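Galectin 2 (Gallus gallus, PDB 2YMZ) probably binds carbohydrates as a galactoside-binding lectin of the galectin family, with two copies in its assembly. Local coordinates at residues G14-K18 and S126-E130. Sequence-based numbering, arbitrary orientation.
Sequences GGTMK and SFKVE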
# COMPACT_ATOMS: atom_id res chain seq x y z
N GLY A 14 19.34 4.44 3.86
CA GLY A 14 18.95 4.71 5.26
C GLY A 14 17.44 4.39 5.53
O GLY A 14 17.02 4.24 6.71
N GLY A 15 16.68 4.23 4.45
CA GLY A 15 15.22 3.91 4.52
C GLY A 15 14.91 2.59 5.20
O GLY A 15 15.71 1.66 5.15
N THR A 16 13.73 2.47 5.83
CA THR A 16 13.31 1.22 6.51
C THR A 16 11.88 1.06 6.00
O THR A 16 11.16 2.05 5.86
CB THR A 16 13.24 1.38 8.02
OG1 THR A 16 14.56 1.61 8.51
CG2 THR A 16 12.82 0.07 8.71
N MET A 17 11.48 -0.17 5.68
CA MET A 17 10.10 -0.45 5.28
C MET A 17 9.63 -1.66 6.09
O MET A 17 10.39 -2.64 6.28
CB MET A 17 10.11 -0.81 3.80
CG MET A 17 8.75 -1.07 3.21
SD MET A 17 9.00 -1.41 1.41
CE MET A 17 9.41 0.22 0.75
N LYS A 18 8.42 -1.55 6.66
CA LYS A 18 7.87 -2.58 7.54
C LYS A 18 6.62 -3.07 6.83
O LYS A 18 5.71 -2.28 6.50
CB LYS A 18 7.57 -1.98 8.94
CG LYS A 18 8.92 -1.56 9.57
CD LYS A 18 8.74 -0.72 10.85
CE LYS A 18 9.96 0.20 11.07
NZ LYS A 18 9.74 1.11 12.22
N SER A 126 -0.41 -4.26 7.22
CA SER A 126 0.18 -2.98 7.71
C SER A 126 1.40 -2.70 6.81
O SER A 126 2.10 -3.65 6.40
CB SER A 126 0.68 -3.22 9.16
OG SER A 126 1.17 -2.06 9.78
N PHE A 127 1.66 -1.43 6.51
CA PHE A 127 2.82 -1.06 5.70
C PHE A 127 3.32 0.25 6.29
O PHE A 127 2.52 1.13 6.54
CB PHE A 127 2.37 -0.86 4.25
CG PHE A 127 3.37 -0.14 3.40
CD1 PHE A 127 4.46 -0.83 2.84
CD2 PHE A 127 3.20 1.25 3.16
CE1 PHE A 127 5.42 -0.11 2.07
CE2 PHE A 127 4.14 1.92 2.41
CZ PHE A 127 5.22 1.24 1.84
N LYS A 128 4.64 0.37 6.46
CA LYS A 128 5.13 1.66 6.92
C LYS A 128 6.46 1.87 6.24
O LYS A 128 7.22 0.94 6.11
CB LYS A 128 5.34 1.59 8.42
CG LYS A 128 5.92 2.90 9.04
CD LYS A 128 5.76 2.84 10.57
CE LYS A 128 6.61 3.86 11.32
NZ LYS A 128 5.92 5.17 11.40
N VAL A 129 6.72 3.11 5.79
CA VAL A 129 8.02 3.38 5.14
C VAL A 129 8.54 4.72 5.71
O VAL A 129 7.75 5.65 5.91
CB VAL A 129 7.84 3.38 3.58
CG1 VAL A 129 6.79 4.39 3.05
CG2 VAL A 129 9.16 3.57 2.84
N GLU A 130 9.85 4.78 5.93
CA GLU A 130 10.49 6.04 6.38
C GLU A 130 11.88 6.08 5.83
O GLU A 130 12.32 5.10 5.22
CB GLU A 130 10.50 6.09 7.89
CG GLU A 130 11.26 4.96 8.53
CD GLU A 130 11.11 4.85 10.06
OE1 GLU A 130 10.04 5.21 10.64
OE2 GLU A 130 12.12 4.42 10.69
OXT GLU A 130 12.54 7.12 5.95
O HOH W 1 14.63 4.15 9.19
O HOH W 2 9.43 1.93 8.49
O HOH W 3 3.88 -2.22 9.19
O HOH W 4 12.16 2.45 12.31
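The Phe127 ring receives Met17 at its CE1 corner: Met17 CG lies 3.6 Å from Phe127 CE1, on an oblique approach, while the sulfur sits at the ring edge, with Met17 SD 5.2 Å from the Phe127 centroid in a Met-aromatic contact. Phe4 meets the same ring with its plane inclined at about 55°, and Phe127 of the second subunit packs against it too. Met17 CG stands anti to the backbone N (chi1 -178°), and a bend at chi3 brings the methyl to Val129, Met17 CE lying 4.0 Å from Val129 CG2. Leu116 and Trp11 cover this buried face from the opposing sheet.

Between the antiparallel strands of this subunit, Lys18 and Lys128 form a hydrogen-bonded pair, with Lys18 N 2.8 Å from Lys128 O and the return bond from Lys128 N to Lys18 O. Thr16 and Glu130 also exchange backbone hydrogen bonds, although Thr16 N approaches O of the C-terminal carboxylate of Glu130 from above the plane of that group. On the face that carries Lys18 and Lys128, water links Thr16 OG1 to Glu130 OE2, and a second water bridges that carboxylate oxygen to Lys18 NZ, 4.4 Å from Glu130 OE2 and beyond a salt bridge.

Here the C-terminal strand is the outermost of a five-stranded sheet within its own subunit, and residues 126-128 pair antiparallel with the second subunit, continuing the sheet across the interface as in the dimeric beta-sandwich of prototype galectins.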